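Putative Nitroreductase (Anabaena variabilis ATCC 29413, PDB 3EO7) binds flavin mononucleotide and probably acts as an oxidoreductase of the nitroreductase family. Local coordinates at residues N378-Q390 against A431-A444. Residues are numbered along the deposited sequence; the frame is centred on the assembly and turned at random.
Sequences NLIETFIAVCGVQ and AAAVIFHTSDLKSA
Phe383 and Phe436 sit opposite each other in an antiparallel hydrogen-bonded pair. Phe436 N donates to Phe383 O at 2.8 Å. The same oxygen lies at the edge of the Phe436 ring, in its plane, and Ala385 CB meets that edge at CE1. The Phe383 ring leans the other way and crosses the Thr438 side chain at about a right angle, with CE1 3.7 Å from Thr438 OG1. Thr438 places OG1 between its backbone N and carbonyl carbon (chi1 75°), close to Glu381 CB; the hydroxyl bonds to Glu499.

The other face carries Thr382, Ile384, Ile435 and His437. Thr382 CG2 touches Ile435 CG2 at 3.6 Å. Ile384 and Ile435 run side by side. Thr382 OG1 lies in the plane of the His437 ring, 3.6 Å from CD2. Tyr358 OH bonds to both Thr382 OG1 and His437 NE2, which helps fix the imidazole.

At one end, Ser439 swings OG anti to its own N (chi1 -172°) and donates to Leu379 O at 2.7 Å. An alanine here would lose this bond and is likely to leave Leu379 O without its hydroxyl partner. At the other end, Ala432 O accepts from both Cys387 N and Gly388 N.

Ala432 and Ala433 form a classic beta bulge against Leu507. The two strands are antiparallel neighbours in the mixed sheet of an FMN-dependent nitroreductase fold.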
ATOM      1  N   ASN A 378      -7.784  -0.198 -12.684  1.00 22.44           N
ATOM      2  CA  ASN A 378      -7.967  -0.784 -13.991  1.00 22.23           C
ATOM      3  C   ASN A 378      -6.692  -1.406 -14.559  1.00 22.59           C
ATOM      4  O   ASN A 378      -6.767  -2.170 -15.500  1.00 23.03           O
ATOM      5  CB  ASN A 378      -8.514   0.221 -14.968  1.00 23.48           C
ATOM      6  CG  ASN A 378      -9.924   0.646 -14.621  1.00 33.25           C
ATOM      7  OD1 ASN A 378     -10.777  -0.186 -14.273  1.00 38.69           O
ATOM      8  ND2 ASN A 378     -10.177   1.945 -14.713  1.00 44.75           N
ATOM      9  N   LEU A 379      -5.533  -1.076 -13.978  1.00 18.06           N
ATOM     10  CA  LEU A 379      -4.265  -1.569 -14.446  1.00 18.01           C
ATOM     11  C   LEU A 379      -3.825  -2.879 -13.757  1.00 18.69           C
ATOM     12  O   LEU A 379      -2.800  -3.443 -14.118  1.00 22.58           O
ATOM     13  CB  LEU A 379      -3.193  -0.509 -14.226  1.00 18.42           C
ATOM     14  CG  LEU A 379      -3.460   0.878 -14.826  1.00 19.15           C
ATOM     15  CD1 LEU A 379      -2.299   1.820 -14.517  1.00 21.52           C
ATOM     16  CD2 LEU A 379      -3.694   0.762 -16.333  1.00 21.65           C
ATOM     17  N   ILE A 380      -4.570  -3.299 -12.741  1.00 19.23           N
ATOM     18  CA  ILE A 380      -4.176  -4.445 -11.934  1.00 20.11           C
ATOM     19  C   ILE A 380      -5.155  -5.606 -12.125  1.00 18.89           C
ATOM     20  O   ILE A 380      -6.378  -5.420 -12.113  1.00 21.16           O
ATOM     21  CB  ILE A 380      -4.111  -4.043 -10.456  1.00 19.72           C
ATOM     22  CG1 ILE A 380      -2.894  -3.110 -10.237  1.00 28.13           C
ATOM     23  CG2 ILE A 380      -4.016  -5.283  -9.525  1.00 19.49           C
ATOM     24  CD1 ILE A 380      -2.970  -2.426  -9.017  1.00 31.46           C
ATOM     25  N   GLU A 381      -4.604  -6.781 -12.369  1.00 18.28           N
ATOM     26  CA  GLU A 381      -5.387  -7.991 -12.475  1.00 16.82           C
ATOM     27  C   GLU A 381      -5.080  -8.876 -11.266  1.00 17.08           C
ATOM     28  O   GLU A 381      -4.017  -8.777 -10.635  1.00 17.17           O
ATOM     29  CB  GLU A 381      -5.076  -8.691 -13.780  1.00 17.64           C
ATOM     30  CG  GLU A 381      -5.447  -7.893 -15.033  1.00 16.59           C
ATOM     31  CD  GLU A 381      -6.900  -7.533 -15.103  1.00 20.08           C
ATOM     32  OE1 GLU A 381      -7.758  -8.359 -14.701  1.00 21.43           O
ATOM     33  OE2 GLU A 381      -7.211  -6.418 -15.579  1.00 20.52           O
ATOM     34  N   THR A 382      -6.025  -9.776 -10.969  1.00 17.23           N
ATOM     35  CA  THR A 382      -5.916 -10.639  -9.820  1.00 16.92           C
ATOM     36  C   THR A 382      -6.070 -12.097 -10.250  1.00 16.73           C
ATOM     37  O   THR A 382      -7.032 -12.441 -10.941  1.00 15.87           O
ATOM     38  CB  THR A 382      -6.977 -10.283  -8.755  1.00 18.28           C
ATOM     39  OG1 THR A 382      -6.826  -8.903  -8.360  1.00 16.87           O
ATOM     40  CG2 THR A 382      -6.883 -11.277  -7.546  1.00 15.78           C
ATOM     41  N   PHE A 383      -5.090 -12.921  -9.885  1.00 15.86           N
ATOM     42  CA  PHE A 383      -5.122 -14.386 -10.114  1.00 14.88           C
ATOM     43  C   PHE A 383      -4.938 -15.051  -8.779  1.00 16.25           C
ATOM     44  O   PHE A 383      -4.181 -14.554  -7.932  1.00 17.55           O
ATOM     45  CB  PHE A 383      -4.040 -14.856 -11.091  1.00 16.23           C
ATOM     46  CG  PHE A 383      -4.225 -14.299 -12.478  1.00 14.45           C
ATOM     47  CD1 PHE A 383      -3.815 -12.996 -12.784  1.00 15.29           C
ATOM     48  CD2 PHE A 383      -4.870 -15.053 -13.461  1.00 13.48           C
ATOM     49  CE1 PHE A 383      -4.020 -12.467 -14.074  1.00 17.24           C
ATOM     50  CE2 PHE A 383      -5.066 -14.518 -14.748  1.00 15.74           C
ATOM     51  CZ  PHE A 383      -4.642 -13.216 -15.025  1.00 16.10           C
ATOM     52  N   ILE A 384      -5.647 -16.156  -8.568  1.00 15.34           N
ATOM     53  CA  ILE A 384      -5.572 -16.840  -7.301  1.00 15.79           C
ATOM     54  C   ILE A 384      -5.177 -18.288  -7.476  1.00 16.39           C
ATOM     55  O   ILE A 384      -5.843 -19.043  -8.197  1.00 15.44           O
ATOM     56  CB  ILE A 384      -6.932 -16.773  -6.530  1.00 14.95           C
ATOM     57  CG1 ILE A 384      -7.461 -15.322  -6.535  1.00 17.00           C
ATOM     58  CG2 ILE A 384      -6.779 -17.319  -5.125  1.00 17.45           C
ATOM     59  CD1 ILE A 384      -8.700 -15.077  -5.642  1.00 16.67           C
ATOM     60  N   ALA A 385      -4.084 -18.676  -6.835  1.00 14.59           N
ATOM     61  CA  ALA A 385      -3.717 -20.085  -6.769  1.00 15.56           C
ATOM     62  C   ALA A 385      -4.420 -20.648  -5.534  1.00 17.77           C
ATOM     63  O   ALA A 385      -4.183 -20.205  -4.403  1.00 19.38           O
ATOM     64  CB  ALA A 385      -2.197 -20.277  -6.670  1.00 13.42           C
ATOM     65  N   VAL A 386      -5.277 -21.640  -5.745  1.00 16.40           N
ATOM     66  CA  VAL A 386      -6.029 -22.268  -4.668  1.00 15.38           C
ATOM     67  C   VAL A 386      -5.480 -23.661  -4.420  1.00 14.95           C
ATOM     68  O   VAL A 386      -5.448 -24.481  -5.341  1.00 16.28           O
ATOM     69  CB  VAL A 386      -7.536 -22.346  -5.060  1.00 17.10           C
ATOM     70  CG1 VAL A 386      -8.334 -23.165  -4.078  1.00 16.11           C
ATOM     71  CG2 VAL A 386      -8.121 -20.894  -5.262  1.00 17.03           C
ATOM     72  N   CYS A 387      -5.030 -23.928  -3.192  1.00 15.04           N
ATOM     73  CA  CYS A 387      -4.536 -25.239  -2.821  1.00 16.59           C
ATOM     74  C   CYS A 387      -5.372 -25.919  -1.775  1.00 16.53           C
ATOM     75  O   CYS A 387      -5.392 -27.140  -1.732  1.00 17.13           O
ATOM     76  CB  CYS A 387      -3.111 -25.154  -2.296  1.00 16.99           C
ATOM     77  SG  CYS A 387      -1.987 -24.530  -3.575  1.00 21.27           S
ATOM     78  N   GLY A 388      -6.034 -25.142  -0.926  1.00 17.81           N
ATOM     79  CA  GLY A 388      -6.845 -25.684   0.155  1.00 16.74           C
ATOM     80  C   GLY A 388      -8.036 -24.847   0.525  1.00 14.64           C
ATOM     81  O   GLY A 388      -8.068 -24.255   1.587  1.00 18.24           O
ATOM     82  N   VAL A 389      -9.025 -24.775  -0.357  1.00 16.37           N
ATOM     83  CA  VAL A 389     -10.249 -24.046  -0.095  1.00 15.67           C
ATOM     84  C   VAL A 389     -11.353 -25.056  -0.260  1.00 18.95           C
ATOM     85  O   VAL A 389     -11.561 -25.605  -1.356  1.00 18.77           O
ATOM     86  CB  VAL A 389     -10.434 -22.811  -0.997  1.00 14.91           C
ATOM     87  CG1 VAL A 389     -11.830 -22.177  -0.743  1.00 16.85           C
ATOM     88  CG2 VAL A 389      -9.304 -21.818  -0.767  1.00 15.89           C
ATOM     89  N   GLN A 390     -12.042 -25.391   0.828  0.50 19.32           N
ATOM     90  CA  GLN A 390     -13.063 -26.423   0.686  0.50 20.60           C
ATOM     91  C   GLN A 390     -14.141 -25.933  -0.260  0.50 21.01           C
ATOM     92  O   GLN A 390     -14.525 -24.769  -0.266  0.50 21.28           O
ATOM     93  CB  GLN A 390     -13.650 -26.922   2.003  0.50 23.08           C
ATOM     94  CG  GLN A 390     -14.427 -25.931   2.777  0.50 27.74           C
ATOM     95  CD  GLN A 390     -15.495 -26.598   3.636  0.50 25.78           C
ATOM     96  OE1 GLN A 390     -15.387 -27.777   3.990  0.50 32.14           O
ATOM     97  NE2 GLN A 390     -16.527 -25.843   3.966  0.50 14.66           N
ATOM     98  N   ALA A 431      -0.051 -22.288   2.434  1.00 16.89           N
ATOM     99  CA  ALA A 431      -1.200 -21.437   2.202  1.00 15.34           C
ATOM    100  C   ALA A 431      -2.396 -22.245   1.647  1.00 15.15           C
ATOM    101  O   ALA A 431      -2.226 -23.199   0.869  1.00 17.00           O
ATOM    102  CB  ALA A 431      -0.829 -20.349   1.195  1.00 16.99           C
ATOM    103  N   ALA A 432      -3.580 -21.802   2.027  1.00 14.95           N
ATOM    104  CA  ALA A 432      -4.831 -22.301   1.485  1.00 15.45           C
ATOM    105  C   ALA A 432      -5.029 -21.678   0.091  1.00 16.30           C
ATOM    106  O   ALA A 432      -5.544 -22.321  -0.824  1.00 15.90           O
ATOM    107  CB  ALA A 432      -6.019 -21.937   2.434  1.00 15.18           C
ATOM    108  N   ALA A 433      -4.669 -20.399  -0.042  1.00 17.77           N
ATOM    109  CA  ALA A 433      -4.795 -19.663  -1.304  1.00 16.26           C
ATOM    110  C   ALA A 433      -3.715 -18.593  -1.350  1.00 14.83           C
ATOM    111  O   ALA A 433      -3.294 -18.058  -0.311  1.00 16.89           O
ATOM    112  CB  ALA A 433      -6.165 -19.015  -1.426  1.00 15.79           C
ATOM    113  N   VAL A 434      -3.311 -18.263  -2.560  1.00 14.90           N
ATOM    114  CA  VAL A 434      -2.264 -17.267  -2.779  1.00 13.95           C
ATOM    115  C   VAL A 434      -2.764 -16.311  -3.852  1.00 16.42           C
ATOM    116  O   VAL A 434      -3.099 -16.744  -4.970  1.00 17.33           O
ATOM    117  CB  VAL A 434      -0.946 -17.910  -3.162  1.00 14.50           C
ATOM    118  CG1 VAL A 434       0.125 -16.785  -3.392  1.00 17.41           C
ATOM    119  CG2 VAL A 434      -0.449 -18.910  -2.073  1.00 15.94           C
ATOM    120  N   ILE A 435      -2.883 -15.034  -3.502  1.00 14.65           N
ATOM    121  CA  ILE A 435      -3.366 -14.022  -4.430  1.00 15.30           C
ATOM    122  C   ILE A 435      -2.229 -13.248  -5.111  1.00 17.23           C
ATOM    123  O   ILE A 435      -1.373 -12.665  -4.448  1.00 16.15           O
ATOM    124  CB  ILE A 435      -4.337 -13.071  -3.702  1.00 15.66           C
ATOM    125  CG1 ILE A 435      -5.528 -13.878  -3.148  1.00 19.53           C
ATOM    126  CG2 ILE A 435      -4.850 -11.944  -4.615  1.00 16.40           C
ATOM    127  CD1 ILE A 435      -6.488 -13.014  -2.379  1.00 23.34           C
ATOM    128  N   PHE A 436      -2.240 -13.264  -6.442  1.00 16.33           N
ATOM    129  CA  PHE A 436      -1.250 -12.595  -7.271  1.00 15.75           C
ATOM    130  C   PHE A 436      -1.856 -11.356  -7.912  1.00 18.19           C
ATOM    131  O   PHE A 436      -2.872 -11.443  -8.582  1.00 16.79           O
ATOM    132  CB  PHE A 436      -0.771 -13.518  -8.394  1.00 16.56           C
ATOM    133  CG  PHE A 436      -0.016 -14.715  -7.905  1.00 18.90           C
ATOM    134  CD1 PHE A 436      -0.681 -15.827  -7.413  1.00 16.50           C
ATOM    135  CD2 PHE A 436       1.361 -14.700  -7.871  1.00 18.37           C
ATOM    136  CE1 PHE A 436       0.047 -16.900  -6.891  1.00 17.51           C
ATOM    137  CE2 PHE A 436       2.075 -15.762  -7.362  1.00 18.32           C
ATOM    138  CZ  PHE A 436       1.419 -16.853  -6.870  1.00 15.56           C
ATOM    139  N   HIS A 437      -1.240 -10.200  -7.657  1.00 16.48           N
ATOM    140  CA  HIS A 437      -1.606  -8.978  -8.322  1.00 15.53           C
ATOM    141  C   HIS A 437      -0.627  -8.802  -9.467  1.00 16.92           C
ATOM    142  O   HIS A 437       0.595  -8.903  -9.289  1.00 15.61           O
ATOM    143  CB  HIS A 437      -1.535  -7.794  -7.345  1.00 17.25           C
ATOM    144  CG  HIS A 437      -2.616  -7.824  -6.327  1.00 17.51           C
ATOM    145  ND1 HIS A 437      -2.363  -7.781  -4.976  1.00 17.96           N
ATOM    146  CD2 HIS A 437      -3.958  -7.945  -6.461  1.00 17.81           C
ATOM    147  CE1 HIS A 437      -3.510  -7.831  -4.321  1.00 18.64           C
ATOM    148  NE2 HIS A 437      -4.499  -7.944  -5.198  1.00 19.09           N
ATOM    149  N   THR A 438      -1.168  -8.532 -10.645  1.00 15.93           N
ATOM    150  CA  THR A 438      -0.365  -8.409 -11.834  1.00 14.68           C
ATOM    151  C   THR A 438      -0.741  -7.177 -12.645  1.00 14.80           C
ATOM    152  O   THR A 438      -1.783  -6.558 -12.427  1.00 17.45           O
ATOM    153  CB  THR A 438      -0.559  -9.645 -12.747  1.00 16.05           C
ATOM    154  OG1 THR A 438      -1.823  -9.555 -13.404  1.00 17.03           O
ATOM    155  CG2 THR A 438      -0.445 -11.003 -11.954  1.00 15.54           C
ATOM    156  N   SER A 439       0.127  -6.833 -13.577  1.00 17.85           N
ATOM    157  CA  SER A 439      -0.125  -5.740 -14.494  1.00 17.74           C
ATOM    158  C   SER A 439       0.636  -5.883 -15.796  1.00 17.50           C
ATOM    159  O   SER A 439       1.784  -6.309 -15.810  1.00 17.57           O
ATOM    160  CB  SER A 439       0.283  -4.393 -13.850  1.00 20.08           C
ATOM    161  OG  SER A 439      -0.114  -3.284 -14.639  1.00 21.59           O
ATOM    162  N   ASP A 440      -0.018  -5.556 -16.895  1.00 16.53           N
ATOM    163  CA  ASP A 440       0.650  -5.430 -18.160  1.00 16.82           C
ATOM    164  C   ASP A 440       1.391  -4.103 -18.112  1.00 17.21           C
ATOM    165  O   ASP A 440       0.807  -3.035 -18.264  1.00 17.14           O
ATOM    166  CB  ASP A 440      -0.363  -5.500 -19.314  1.00 18.16           C
ATOM    167  CG  ASP A 440       0.250  -5.215 -20.672  1.00 21.58           C
ATOM    168  OD1 ASP A 440       1.394  -4.687 -20.804  1.00 19.70           O
ATOM    169  OD2 ASP A 440      -0.464  -5.538 -21.650  1.00 24.63           O
ATOM    170  N   LEU A 441       2.687  -4.170 -17.834  1.00 17.59           N
ATOM    171  CA  LEU A 441       3.478  -2.943 -17.653  1.00 17.67           C
ATOM    172  C   LEU A 441       3.536  -2.045 -18.876  1.00 18.70           C
ATOM    173  O   LEU A 441       3.460  -0.825 -18.734  1.00 17.34           O
ATOM    174  CB  LEU A 441       4.905  -3.293 -17.226  1.00 18.02           C
ATOM    175  CG  LEU A 441       5.137  -3.948 -15.900  1.00 25.59           C
ATOM    176  CD1 LEU A 441       6.681  -4.127 -15.720  1.00 23.99           C
ATOM    177  CD2 LEU A 441       4.502  -3.148 -14.741  1.00 29.18           C
ATOM    178  N   LYS A 442       3.665  -2.624 -20.071  1.00 19.30           N
ATOM    179  CA  LYS A 442       3.722  -1.817 -21.296  1.00 21.00           C
ATOM    180  C   LYS A 442       2.454  -0.977 -21.429  1.00 18.38           C
ATOM    181  O   LYS A 442       2.518   0.235 -21.717  1.00 19.52           O
ATOM    182  CB  LYS A 442       3.909  -2.708 -22.512  1.00 21.94           C
ATOM    183  CG  LYS A 442       4.099  -1.964 -23.802  1.00 27.05           C
ATOM    184  CD  LYS A 442       4.075  -2.956 -24.990  1.00 29.36           C
ATOM    185  N   SER A 443       1.311  -1.609 -21.215  0.50 17.20           N
ATOM    186  CA  SER A 443       0.043  -0.927 -21.303  0.50 17.01           C
ATOM    187  C   SER A 443      -0.083   0.151 -20.227  0.50 16.48           C
ATOM    188  O   SER A 443      -0.517   1.271 -20.508  0.50 16.47           O
ATOM    189  CB  SER A 443      -1.114  -1.917 -21.181  0.50 18.93           C
ATOM    190  OG  SER A 443      -2.318  -1.194 -21.275  0.50 16.02           O
ATOM    191  N   ALA A 444       0.323  -0.178 -18.998  1.00 17.09           N
ATOM    192  CA  ALA A 444       0.276   0.775 -17.892  1.00 16.76           C
ATOM    193  C   ALA A 444       1.134   2.014 -18.194  1.00 16.93           C
ATOM    194  O   ALA A 444       0.746   3.153 -17.912  1.00 15.34           O
ATOM    195  CB  ALA A 444       0.778   0.071 -16.586  1.00 15.07           C
TER